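Local coordinates for p800 reaction center core protein (Heliobacterium modesticaldum, PDB 5V8K), which forms the symmetric homodimeric photosynthetic reaction centre of a heliobacterium, binding bacteriochlorophyll g pigments and taking part in a 4Fe-4S cluster site, at residues Met273-Ile276 with Gly277-His281; Lys315-Leu318 with Ala319-Phe323; Met396-Met399 with Val400-Lys404; Pro407-Lys411 with Val412-Ala416. All blocks are in the same frame, centred on the assembly; numbering follows the deposited sequence.

Contact 1. Residues Met273-Ile276 with Gly277-His281; sequences MFWI and GGVFH. With GBF (Bacteriochlorophyll g), chain B.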
# COMPACT_ATOMS: atom_id res chain seq x y z
N MET A 273 16.18 -14.32 -1.93
CA MET A 273 15.36 -15.32 -1.23
C MET A 273 16.26 -16.42 -0.58
O MET A 273 16.04 -16.87 0.53
CB MET A 273 14.21 -15.96 -2.08
CG MET A 273 13.04 -15.07 -2.45
SD MET A 273 12.13 -15.65 -3.87
CE MET A 273 11.37 -17.13 -3.28
N PHE A 274 17.28 -16.88 -1.29
CA PHE A 274 18.17 -17.89 -0.73
C PHE A 274 19.09 -17.30 0.34
O PHE A 274 19.46 -18.00 1.29
CB PHE A 274 19.01 -18.56 -1.82
CG PHE A 274 18.32 -19.71 -2.51
CD1 PHE A 274 18.32 -20.96 -1.92
CD2 PHE A 274 17.66 -19.54 -3.72
CE1 PHE A 274 17.67 -22.02 -2.53
CE2 PHE A 274 17.02 -20.60 -4.32
CZ PHE A 274 17.03 -21.84 -3.73
N TRP A 275 19.48 -16.04 0.21
CA TRP A 275 20.30 -15.38 1.22
C TRP A 275 19.55 -15.33 2.55
O TRP A 275 20.05 -15.74 3.59
CB TRP A 275 20.65 -13.97 0.74
CG TRP A 275 21.53 -13.12 1.61
CD1 TRP A 275 22.60 -13.51 2.36
CD2 TRP A 275 21.41 -11.70 1.79
NE1 TRP A 275 23.16 -12.41 3.01
CE2 TRP A 275 22.44 -11.29 2.66
CE3 TRP A 275 20.53 -10.74 1.30
CZ2 TRP A 275 22.60 -9.95 3.05
CZ3 TRP A 275 20.68 -9.44 1.68
CH2 TRP A 275 21.71 -9.05 2.55
N ILE A 276 18.31 -14.85 2.50
CA ILE A 276 17.55 -14.64 3.72
C ILE A 276 17.08 -15.97 4.28
O ILE A 276 17.18 -16.21 5.48
CB ILE A 276 16.40 -13.67 3.46
CG1 ILE A 276 16.97 -12.29 3.15
CG2 ILE A 276 15.45 -13.63 4.66
CD1 ILE A 276 16.00 -11.30 2.56
N GLY A 277 16.58 -16.87 3.42
CA GLY A 277 16.20 -18.19 3.89
C GLY A 277 17.37 -19.02 4.36
O GLY A 277 17.23 -19.80 5.30
N GLY A 278 18.53 -18.87 3.73
CA GLY A 278 19.70 -19.57 4.22
C GLY A 278 20.12 -19.10 5.60
O GLY A 278 20.46 -19.90 6.48
N VAL A 279 20.12 -17.78 5.80
CA VAL A 279 20.45 -17.23 7.12
C VAL A 279 19.42 -17.67 8.15
O VAL A 279 19.77 -17.97 9.30
CB VAL A 279 20.59 -15.70 7.03
CG1 VAL A 279 20.72 -15.06 8.42
CG2 VAL A 279 21.81 -15.37 6.18
N PHE A 280 18.14 -17.74 7.77
CA PHE A 280 17.14 -18.25 8.70
C PHE A 280 17.47 -19.67 9.16
O PHE A 280 17.36 -19.98 10.35
CB PHE A 280 15.75 -18.21 8.05
CG PHE A 280 14.78 -19.17 8.70
CD1 PHE A 280 14.14 -18.84 9.89
CD2 PHE A 280 14.57 -20.41 8.15
CE1 PHE A 280 13.28 -19.74 10.50
CE2 PHE A 280 13.72 -21.31 8.76
CZ PHE A 280 13.07 -20.98 9.93
N HIS A 281 17.89 -20.54 8.23
CA HIS A 281 18.25 -21.90 8.63
C HIS A 281 19.49 -21.95 9.52
O HIS A 281 19.57 -22.78 10.43
CB HIS A 281 18.48 -22.77 7.40
CG HIS A 281 17.22 -23.29 6.83
ND1 HIS A 281 16.39 -24.13 7.54
CD2 HIS A 281 16.61 -23.05 5.64
CE1 HIS A 281 15.32 -24.39 6.81
NE2 HIS A 281 15.43 -23.75 5.66
MG GBF B . 13.49 -24.03 4.22
CHA GBF B . 11.25 -24.65 6.89
CHB GBF B . 13.90 -27.30 3.93
CHC GBF B . 14.96 -23.30 1.17
CHD GBF B . 12.41 -20.63 4.45
NA GBF B . 12.84 -25.61 5.26
C1A GBF B . 11.92 -25.80 6.21
C2A GBF B . 11.78 -27.18 6.80
C3A GBF B . 12.88 -27.91 6.04
C4A GBF B . 13.21 -26.87 5.00
CMA GBF B . 14.10 -28.22 6.90
CAA GBF B . 10.43 -27.88 6.65
CBA GBF B . 9.95 -27.89 5.20
CGA GBF B . 8.83 -28.89 5.01
O1A GBF B . 8.65 -29.79 5.82
O2A GBF B . 8.46 -29.13 3.63
NB GBF B . 14.28 -25.18 2.74
C1B GBF B . 14.47 -26.52 2.81
C2B GBF B . 15.24 -26.95 1.73
C3B GBF B . 15.51 -25.81 0.96
C4B GBF B . 14.91 -24.73 1.64
CMB GBF B . 15.62 -28.39 1.48
CAB GBF B . 16.30 -25.71 -0.31
CBB GBF B . 17.11 -26.61 -0.88
NC GBF B . 13.71 -22.31 3.13
C1C GBF B . 14.25 -22.21 1.91
C2C GBF B . 14.19 -20.98 1.06
C3C GBF B . 13.41 -20.33 2.12
C4C GBF B . 13.19 -21.07 3.27
CMC GBF B . 15.62 -20.46 0.94
CAC GBF B . 12.88 -18.95 2.01
CBC GBF B . 13.09 -18.05 0.82
ND GBF B . 12.19 -22.88 5.25
C1D GBF B . 11.88 -21.61 5.41
C2D GBF B . 10.93 -21.05 6.58
C3D GBF B . 10.81 -22.35 7.04
C4D GBF B . 11.49 -23.39 6.32
CMD GBF B . 10.46 -19.69 7.00
CAD GBF B . 9.94 -23.04 8.01
OBD GBF B . 9.35 -22.66 9.06
CBD GBF B . 10.24 -24.51 7.96
CGD GBF B . 10.88 -24.92 9.22
O1D GBF B . 10.31 -25.52 10.11
O2D GBF B . 12.27 -24.63 9.36
CED GBF B . 12.77 -24.60 10.67
C1 GBF B . 7.14 -29.53 3.29
C2 GBF B . 7.05 -29.64 1.79
C3 GBF B . 7.18 -30.81 1.14
C4 GBF B . 7.42 -32.09 1.91
C5 GBF B . 7.08 -30.78 -0.38
C6 GBF B . 6.51 -32.08 -0.93
C7 GBF B . 6.06 -31.88 -2.36
C8 GBF B . 4.86 -32.29 -2.83
C9 GBF B . 3.87 -33.00 -1.94
C10 GBF B . 4.46 -32.09 -4.27
C11 GBF B . 4.70 -30.66 -4.75
C12 GBF B . 5.06 -30.67 -6.22
C13 GBF B . 5.20 -29.50 -6.87
C14 GBF B . 4.98 -28.24 -6.10
C15 GBF B . 5.56 -29.46 -8.33
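Met-273 and Gly-277 open a run of i to i+4 backbone hydrogen bonds within one transmembrane helix, Gly-277 N lying 2.9 Å from Met-273 O. Gly-278 N, Val-279 N and Phe-280 N reach the carbonyls of Phe-274, Trp-275 and Ile-276 in turn. Apolar contact between side chains is slight: CD1 of Trp-275 and CG2 of Val-279 are 4.3 Å apart, the methyl group lying oblique to the indole. Most of the remaining chemistry belongs to a bacteriochlorophyll g. NE2 of His-281 binds its magnesium at 2.4 Å, and ND1 of the same ring is hydrogen-bonded to Glu-201, a second-shell partner that probably helps fix the rotation of the imidazole. One turn back, Gly-277 CA lies 3.8 Å from the pigment methyl CMC, and a beta carbon there would probably clash with that methyl. Phe-280, with CG anti to the backbone N (chi1 158°), brings CE2 within 3.5 Å of C3D and has the methyl CMD over one ring face. Around this stretch of helix 258-291, helix 200-224 takes Phe-274, helix 376-401 takes Trp-275 and Val-279, helix 437-447 takes Ile-276 and helix 575-599 takes Met-273.

Contact 2. Residues Lys315-Leu318 with Ala319-Phe323; sequences KKFL and ALIMF. With GBF (Bacteriochlorophyll g), chain C.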
# COMPACT_ATOMS: atom_id res chain seq x y z
N LYS A 315 24.17 -4.99 21.15
CA LYS A 315 23.89 -3.59 20.83
C LYS A 315 24.97 -3.00 19.94
O LYS A 315 24.66 -2.29 18.98
CB LYS A 315 23.74 -2.77 22.10
CG LYS A 315 22.64 -3.22 23.04
CD LYS A 315 22.28 -2.14 24.01
CE LYS A 315 21.88 -2.64 25.35
NZ LYS A 315 23.06 -2.85 26.23
N LYS A 316 26.24 -3.24 20.26
CA LYS A 316 27.33 -2.71 19.44
C LYS A 316 27.23 -3.23 18.01
O LYS A 316 27.38 -2.47 17.05
CB LYS A 316 28.69 -3.09 20.02
CG LYS A 316 28.95 -2.62 21.42
CD LYS A 316 30.44 -2.64 21.72
CE LYS A 316 30.74 -2.48 23.20
NZ LYS A 316 32.19 -2.86 23.46
N PHE A 317 27.03 -4.53 17.87
CA PHE A 317 26.98 -5.14 16.56
C PHE A 317 25.76 -4.68 15.78
O PHE A 317 25.87 -4.27 14.62
CB PHE A 317 27.00 -6.65 16.68
CG PHE A 317 27.11 -7.33 15.37
CD1 PHE A 317 28.33 -7.58 14.80
CD2 PHE A 317 25.97 -7.69 14.69
CE1 PHE A 317 28.41 -8.20 13.55
CE2 PHE A 317 26.04 -8.30 13.46
CZ PHE A 317 27.26 -8.55 12.90
N LEU A 318 24.57 -4.75 16.38
CA LEU A 318 23.41 -4.29 15.63
C LEU A 318 23.47 -2.80 15.35
O LEU A 318 23.04 -2.37 14.29
CB LEU A 318 22.11 -4.64 16.34
CG LEU A 318 20.90 -4.61 15.42
CD1 LEU A 318 21.00 -5.66 14.35
CD2 LEU A 318 19.57 -4.80 16.19
N ALA A 319 24.03 -2.00 16.27
CA ALA A 319 24.16 -0.58 16.00
C ALA A 319 25.06 -0.33 14.81
O ALA A 319 24.87 0.63 14.06
CB ALA A 319 24.70 0.18 17.24
N LEU A 320 26.10 -1.13 14.66
CA LEU A 320 26.97 -0.95 13.52
C LEU A 320 26.23 -1.23 12.20
O LEU A 320 26.38 -0.48 11.23
CB LEU A 320 28.19 -1.83 13.68
CG LEU A 320 29.17 -1.73 12.50
CD1 LEU A 320 29.71 -0.31 12.42
CD2 LEU A 320 30.31 -2.70 12.69
N ILE A 321 25.39 -2.27 12.16
CA ILE A 321 24.55 -2.57 11.00
C ILE A 321 23.61 -1.41 10.69
O ILE A 321 23.42 -1.03 9.52
CB ILE A 321 23.77 -3.87 11.24
CG1 ILE A 321 24.74 -5.06 11.37
CG2 ILE A 321 22.76 -4.10 10.15
CD1 ILE A 321 25.82 -5.16 10.27
N MET A 322 22.97 -0.84 11.72
CA MET A 322 22.02 0.24 11.51
C MET A 322 22.71 1.50 10.98
O MET A 322 22.17 2.21 10.14
CB MET A 322 21.28 0.55 12.81
CG MET A 322 20.23 -0.48 13.22
SD MET A 322 19.51 -0.00 14.82
CE MET A 322 18.45 -1.39 15.21
N PHE A 323 23.90 1.78 11.47
CA PHE A 323 24.67 2.88 10.91
C PHE A 323 24.99 2.62 9.44
O PHE A 323 24.89 3.52 8.60
CB PHE A 323 25.94 3.08 11.74
CG PHE A 323 26.83 4.17 11.22
CD1 PHE A 323 26.46 5.50 11.33
CD2 PHE A 323 28.02 3.87 10.59
CE1 PHE A 323 27.28 6.50 10.85
CE2 PHE A 323 28.84 4.89 10.09
CZ PHE A 323 28.46 6.19 10.22
MG GBF C . 29.15 -3.33 5.00
CHA GBF C . 29.40 -3.50 1.50
CHB GBF C . 28.36 -6.55 5.07
CHC GBF C . 29.51 -3.05 8.39
CHD GBF C . 30.90 -0.19 4.67
NA GBF C . 28.79 -4.67 3.61
C1A GBF C . 28.74 -4.62 2.27
C2A GBF C . 28.58 -5.95 1.57
C3A GBF C . 27.83 -6.67 2.70
C4A GBF C . 28.38 -5.93 3.87
CMA GBF C . 26.29 -6.57 2.61
CAA GBF C . 29.86 -6.70 1.19
CBA GBF C . 30.18 -6.71 -0.30
CGA GBF C . 29.55 -7.91 -0.99
O1A GBF C . 30.25 -8.80 -1.48
O2A GBF C . 28.14 -7.87 -1.35
NB GBF C . 28.94 -4.66 6.50
C1B GBF C . 28.61 -5.94 6.38
C2B GBF C . 28.62 -6.51 7.65
C3B GBF C . 28.95 -5.51 8.54
C4B GBF C . 29.11 -4.36 7.79
CMB GBF C . 28.35 -7.96 7.93
CAB GBF C . 29.11 -5.58 10.00
CBB GBF C . 29.17 -6.65 10.75
NC GBF C . 30.06 -1.97 6.20
C1C GBF C . 30.02 -1.97 7.54
C2C GBF C . 30.43 -0.84 8.40
C3C GBF C . 30.86 -0.13 7.20
C4C GBF C . 30.60 -0.75 5.99
CMC GBF C . 29.15 -0.23 8.98
CAC GBF C . 31.46 1.22 7.28
CBC GBF C . 31.71 1.92 8.59
ND GBF C . 29.96 -2.10 3.61
C1D GBF C . 30.59 -0.95 3.47
C2D GBF C . 31.04 -0.34 2.04
C3D GBF C . 30.50 -1.47 1.44
C4D GBF C . 29.90 -2.46 2.27
CMD GBF C . 31.76 0.86 1.51
CAD GBF C . 30.21 -1.83 0.05
OBD GBF C . 30.71 -1.51 -1.09
CBD GBF C . 29.54 -3.17 0.05
CGD GBF C . 28.28 -3.13 -0.76
O1D GBF C . 27.21 -2.74 -0.33
O2D GBF C . 28.30 -3.56 -2.12
CED GBF C . 27.14 -3.31 -2.91
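Ile-321 sits one helical turn beyond Phe-317 and runs from the backbone of that turn to a bacteriochlorophyll g. Its CB lies 3.5 Å from Leu-318 O. CG1, placed beside the backbone N (chi1 -64°), passes Phe-317 O and comes within 4.1 Å of Phe-317 CE2. The bend at chi2 (-48°) then turns Ile-321 CD1 to the pigment, 3.3 Å from its CAB, the inner carbon of the vinyl group. The outer vinyl carbon CBB lies 3.3 Å from Phe-317 CE1, so Ile-321 meets the inner and Phe-317 the outer vinyl carbon. Leu-320 supplies a third contact to this pigment: its CD1 is 3.5 Å from the ring methyl CMC, and CD2 faces CAB. With an alanine at Leu-320 both delta methyls are gone, and CMC would probably be left without this apolar neighbour, opening a gap beside the macrocycle. On another side of the helix Leu-318 CD2 touches Met-322 CE at 3.7 Å, the methionine chain lying extended beyond CG. The backbone keeps the i to i+4 pattern, as in Ala-319 N to Lys-315 O (2.8 Å). Within the fold, this turn of helix 311-344 lies against helix 376-401, where Ile-321 and Met-322 meet Val-394 and Leu-318 meets Arg-398. The second subunit packs on it as well: Lys-315 makes a cation-pi contact with Trp-555 of that chain, and Ala-319 packs on the same residue.

Contact 3. Residues Met396-Met399 with Val400-Lys404; sequences MWRM and VFFSK. With GBF (Bacteriochlorophyll g), chain T.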
# COMPACT_ATOMS: atom_id res chain seq x y z
N MET A 396 18.10 -9.65 9.74
CA MET A 396 18.90 -10.87 9.56
C MET A 396 19.83 -11.11 10.75
O MET A 396 19.95 -12.24 11.24
CB MET A 396 19.70 -10.79 8.27
CG MET A 396 18.83 -10.71 7.03
SD MET A 396 19.75 -10.57 5.48
CE MET A 396 20.42 -12.20 5.47
N TRP A 397 20.52 -10.06 11.21
CA TRP A 397 21.42 -10.27 12.34
C TRP A 397 20.66 -10.42 13.65
O TRP A 397 21.17 -11.06 14.58
CB TRP A 397 22.46 -9.17 12.42
CG TRP A 397 23.49 -9.30 11.34
CD1 TRP A 397 23.65 -8.49 10.25
CD2 TRP A 397 24.51 -10.32 11.22
NE1 TRP A 397 24.69 -8.91 9.49
CE2 TRP A 397 25.25 -10.03 10.05
CE3 TRP A 397 24.87 -11.43 11.98
CZ2 TRP A 397 26.31 -10.84 9.61
CZ3 TRP A 397 25.95 -12.22 11.55
CH2 TRP A 397 26.65 -11.92 10.37
N ARG A 398 19.41 -9.96 13.71
CA ARG A 398 18.59 -10.25 14.88
C ARG A 398 18.14 -11.72 14.93
O ARG A 398 18.08 -12.31 16.01
CB ARG A 398 17.39 -9.29 14.90
CG ARG A 398 17.78 -7.82 15.23
CD ARG A 398 16.61 -6.89 15.01
NE ARG A 398 15.55 -7.07 16.00
CZ ARG A 398 14.52 -6.24 16.13
NH1 ARG A 398 14.45 -5.18 15.35
NH2 ARG A 398 13.60 -6.40 17.08
N MET A 399 17.82 -12.32 13.77
CA MET A 399 17.61 -13.77 13.69
C MET A 399 18.76 -14.52 14.32
O MET A 399 18.57 -15.43 15.13
CB MET A 399 17.47 -14.24 12.22
CG MET A 399 16.12 -14.11 11.59
SD MET A 399 16.01 -14.99 9.96
CE MET A 399 16.91 -13.96 8.82
N VAL A 400 19.98 -14.12 13.96
CA VAL A 400 21.19 -14.83 14.37
C VAL A 400 21.45 -14.66 15.86
O VAL A 400 21.79 -15.63 16.55
CB VAL A 400 22.38 -14.35 13.54
CG1 VAL A 400 23.68 -14.98 14.05
CG2 VAL A 400 22.16 -14.68 12.07
N PHE A 401 21.33 -13.43 16.39
CA PHE A 401 21.86 -13.11 17.72
C PHE A 401 20.83 -12.68 18.77
O PHE A 401 21.17 -12.66 19.97
CB PHE A 401 22.92 -12.00 17.62
CG PHE A 401 24.22 -12.45 17.00
CD1 PHE A 401 24.90 -13.55 17.49
CD2 PHE A 401 24.75 -11.77 15.93
CE1 PHE A 401 26.12 -13.97 16.93
CE2 PHE A 401 25.95 -12.17 15.34
CZ PHE A 401 26.63 -13.29 15.83
N PHE A 402 19.60 -12.37 18.38
CA PHE A 402 18.56 -11.93 19.30
C PHE A 402 17.45 -12.95 19.56
O PHE A 402 16.45 -12.61 20.19
CB PHE A 402 17.91 -10.64 18.78
CG PHE A 402 18.75 -9.39 18.92
CD1 PHE A 402 20.05 -9.33 18.43
CD2 PHE A 402 18.20 -8.24 19.47
CE1 PHE A 402 20.79 -8.17 18.54
CE2 PHE A 402 18.94 -7.08 19.56
CZ PHE A 402 20.23 -7.04 19.09
N SER A 403 17.57 -14.18 19.07
CA SER A 403 16.41 -15.06 19.03
C SER A 403 16.25 -15.92 20.28
O SER A 403 15.20 -16.51 20.48
CB SER A 403 16.48 -15.95 17.78
OG SER A 403 16.13 -15.17 16.63
N LYS A 404 17.24 -15.92 21.16
CA LYS A 404 17.12 -16.56 22.46
C LYS A 404 16.96 -15.53 23.58
O LYS A 404 15.97 -15.56 24.32
CB LYS A 404 18.34 -17.43 22.70
CG LYS A 404 18.37 -18.13 24.05
CD LYS A 404 17.37 -19.24 24.10
CE LYS A 404 17.73 -20.21 25.23
NZ LYS A 404 16.80 -21.35 25.21
MG GBF T . 26.70 -16.32 6.58
CHA GBF T . 27.49 -18.97 8.74
CHB GBF T . 24.65 -15.13 8.89
CHC GBF T . 26.56 -13.59 4.55
CHD GBF T . 29.07 -17.79 4.26
NA GBF T . 26.19 -16.90 8.40
C1A GBF T . 26.55 -17.91 9.20
C2A GBF T . 26.14 -17.91 10.63
C3A GBF T . 24.90 -17.03 10.42
C4A GBF T . 25.27 -16.31 9.16
CMA GBF T . 23.61 -17.81 10.22
CAA GBF T . 27.24 -17.37 11.57
CBA GBF T . 27.54 -15.88 11.40
CGA GBF T . 28.56 -15.47 12.43
O1A GBF T . 28.40 -15.76 13.61
O2A GBF T . 29.32 -14.27 12.12
NB GBF T . 25.85 -14.48 6.79
C1B GBF T . 24.91 -14.22 7.73
C2B GBF T . 24.42 -12.95 7.51
C3B GBF T . 24.97 -12.52 6.32
C4B GBF T . 25.78 -13.57 5.82
CMB GBF T . 23.48 -12.19 8.42
CAB GBF T . 24.67 -11.17 5.82
CBB GBF T . 25.31 -10.48 4.90
NC GBF T . 27.63 -15.83 4.82
C1C GBF T . 27.43 -14.72 4.13
C2C GBF T . 28.00 -14.45 2.78
C3C GBF T . 28.73 -15.70 2.87
C4C GBF T . 28.48 -16.48 3.99
CMC GBF T . 26.87 -14.55 1.72
CAC GBF T . 29.62 -16.13 1.77
CBC GBF T . 29.85 -15.23 0.57
ND GBF T . 27.98 -17.87 6.42
C1D GBF T . 28.81 -18.45 5.55
C2D GBF T . 29.54 -19.86 5.90
C3D GBF T . 28.92 -19.87 7.15
C4D GBF T . 28.04 -18.80 7.46
CMD GBF T . 30.50 -20.75 5.21
CAD GBF T . 29.01 -20.72 8.36
OBD GBF T . 29.50 -21.88 8.56
CBD GBF T . 27.99 -20.22 9.35
CGD GBF T . 26.82 -21.14 9.56
O1D GBF T . 25.81 -21.09 8.88
O2D GBF T . 26.85 -22.17 10.56
CED GBF T . 26.36 -23.44 10.14
C1 GBF T . 29.97 -13.46 13.09
C2 GBF T . 30.01 -12.07 12.50
C3 GBF T . 30.91 -11.71 11.58
C4 GBF T . 31.95 -12.67 11.09
C5 GBF T . 30.89 -10.31 11.01
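A bacteriochlorophyll g pocket is lined by Trp-397, Val-400 and Phe-401 near the C-terminal end of transmembrane helix 376-401. The pigment methyl CMB stands over the centre of one indole face, 3.2 Å from Trp-397 CE2. Trp-397 CG lies beside the backbone N (chi1 -73°), which brings the indole to this methyl and alongside Phe-401. The two rings lie rim to rim with their planes only 9° apart; CE3 of Trp-397 and CE2 of Phe-401 are separated by 3.6 Å. Val-400 adds CG2, 3.9 Å from the pigment methyl CMA. Were Trp-397 replaced by an alanine, CMB would probably lose the flat surface it stands over and the rim of Phe-401 its aromatic neighbour. Elsewhere round the helix, CG of Arg-398 makes a CH-pi contact over the face of Phe-402, 4.2 Å from the ring centroid and 12° off its normal. The chain then leaves the helix: Phe-402 N still bonds Arg-398 O (2.8 Å), whereas Met-399 O receives the hydroxyl OG of Ser-403 at 2.9 Å. Arg-398 gives its methylene to an aromatic face and its guanidinium to polar partners: NH2 makes a salt bridge with Glu-548 and a hydrogen bond to Ser-545 O, both of the second subunit, and NH1 one to a chlorophyll keto oxygen. The salt bridge probably balances this buried charge, and NH1 could somewhat polarise the carbonyl it is hydrogen-bonded to.

Contact 4. Residues Pro407-Lys411 with Val412-Ala416; sequences PWTTK and VGMKA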
# COMPACT_ATOMS: atom_id res chain seq x y z
N PRO A 407 18.55 -7.61 24.83
CA PRO A 407 18.39 -6.59 25.86
C PRO A 407 16.93 -6.36 26.20
O PRO A 407 16.61 -6.04 27.35
CB PRO A 407 19.05 -5.35 25.25
CG PRO A 407 19.93 -5.87 24.16
CD PRO A 407 19.35 -7.13 23.68
N TRP A 408 16.02 -6.57 25.25
CA TRP A 408 14.60 -6.37 25.50
C TRP A 408 14.04 -7.44 26.45
O TRP A 408 13.33 -7.10 27.41
CB TRP A 408 13.85 -6.34 24.16
CG TRP A 408 12.42 -6.00 24.30
CD1 TRP A 408 11.85 -4.75 24.25
CD2 TRP A 408 11.36 -6.93 24.52
NE1 TRP A 408 10.49 -4.85 24.44
CE2 TRP A 408 10.16 -6.18 24.60
CE3 TRP A 408 11.30 -8.33 24.68
CZ2 TRP A 408 8.94 -6.77 24.85
CZ3 TRP A 408 10.07 -8.92 24.91
CH2 TRP A 408 8.91 -8.15 25.01
N THR A 409 14.37 -8.72 26.23
CA THR A 409 13.85 -9.78 27.11
C THR A 409 14.38 -9.60 28.53
O THR A 409 13.68 -9.88 29.51
CB THR A 409 14.20 -11.19 26.60
OG1 THR A 409 15.63 -11.39 26.57
CG2 THR A 409 13.64 -11.47 25.23
N THR A 410 15.62 -9.16 28.66
CA THR A 410 16.14 -8.84 29.98
C THR A 410 15.45 -7.61 30.57
O THR A 410 15.06 -7.61 31.75
CB THR A 410 17.65 -8.65 29.89
OG1 THR A 410 18.25 -9.92 29.61
CG2 THR A 410 18.22 -8.11 31.18
N LYS A 411 15.29 -6.55 29.79
CA LYS A 411 14.59 -5.36 30.27
C LYS A 411 13.22 -5.70 30.86
O LYS A 411 12.83 -5.13 31.89
CB LYS A 411 14.41 -4.35 29.13
CG LYS A 411 13.70 -3.10 29.57
CD LYS A 411 13.40 -2.15 28.41
CE LYS A 411 12.71 -0.89 28.92
NZ LYS A 411 13.22 -0.46 30.28
N VAL A 412 12.44 -6.56 30.20
CA VAL A 412 11.09 -6.86 30.66
C VAL A 412 11.02 -8.03 31.62
O VAL A 412 9.92 -8.46 31.97
CB VAL A 412 10.12 -7.15 29.49
CG1 VAL A 412 10.21 -6.07 28.45
CG2 VAL A 412 10.37 -8.52 28.87
N GLY A 413 12.14 -8.60 32.02
CA GLY A 413 12.14 -9.65 33.03
C GLY A 413 11.94 -11.07 32.54
O GLY A 413 11.68 -11.95 33.37
N MET A 414 12.08 -11.34 31.24
CA MET A 414 11.97 -12.71 30.74
C MET A 414 13.28 -13.49 30.86
O MET A 414 14.37 -12.94 30.74
CB MET A 414 11.59 -12.74 29.26
CG MET A 414 10.23 -12.22 28.92
SD MET A 414 10.08 -12.10 27.15
CE MET A 414 10.23 -13.80 26.63
N LYS A 415 13.15 -14.81 31.02
CA LYS A 415 14.33 -15.67 31.01
C LYS A 415 14.87 -15.84 29.58
O LYS A 415 16.07 -15.72 29.34
CB LYS A 415 13.96 -17.01 31.62
CG LYS A 415 15.14 -17.91 31.94
CD LYS A 415 15.49 -18.84 30.77
CE LYS A 415 15.85 -20.24 31.27
NZ LYS A 415 17.12 -20.28 32.05
N ALA A 416 13.98 -16.09 28.62
CA ALA A 416 14.37 -16.37 27.25
C ALA A 416 13.12 -16.48 26.39
O ALA A 416 12.06 -16.90 26.86
CB ALA A 416 15.20 -17.66 27.19
O HOH W 1 16.55 -12.20 28.99
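Trp-408 and Val-412 form the close-packed part of this short helix end. Val-412 CG1 stands over one face of the indole, 4.0 Å from the centroid of its six-membered ring and 17° off the normal. Met-414, bent at chi3 (64°), brings SD to 3.9 Å from Trp-408 CZ3 in an oblique Met-aromatic contact, and its CB lies against the CB of Thr-409. The indole is held at its other end too, NE1 being hydrogen-bonded to Asp-547 of the second subunit. The looser side is that of the exposed Thr-410, where a water joins Thr-409 OG1 (2.7 Å), Thr-410 OG1 (2.9 Å) and Met-414 O, to which it donates (2.9 Å). Both hydroxyls have protein partners as well, Ser-406 O for Thr-409 and His-311 NE2 for Thr-410. The backbone closes the helix between these two regions. Val-412 N makes the last regular bond, to Trp-408 O; Met-414 N then reaches back to Thr-409 O (2.8 Å) and Gly-413 N to Thr-410 O (3.1 Å). With Gly-413, itself exposed, at positive phi (87°), this is a Schellman motif ending helix 407-411.

Contact 3 is the hub of the group. Its Met-396 CE packs 3.5 Å from Val-279 CG2 of contact 1, and Trp-397 CD2 lies 3.4 Å from Phe-317 CE2 of contact 2, the Phe-317 and Trp-397 rings meeting edge-to-face. Contacts 1 and 2 do not touch, their nearest atoms being about 9 Å apart. Contact 4 follows contact 3 along the chain and touches it where Pro-407 CD approaches Phe-402 CE2 at 4.1 Å. Bacteriochlorophylls g are shared: that of contact 3 also meets Trp-275 and Val-279, and that of contact 2 also meets Trp-397. The side chain of Trp-408 in contact 4 is about 9 Å from the iron-sulfur cluster. Contacts 2, 3 and 4 meet the second subunit.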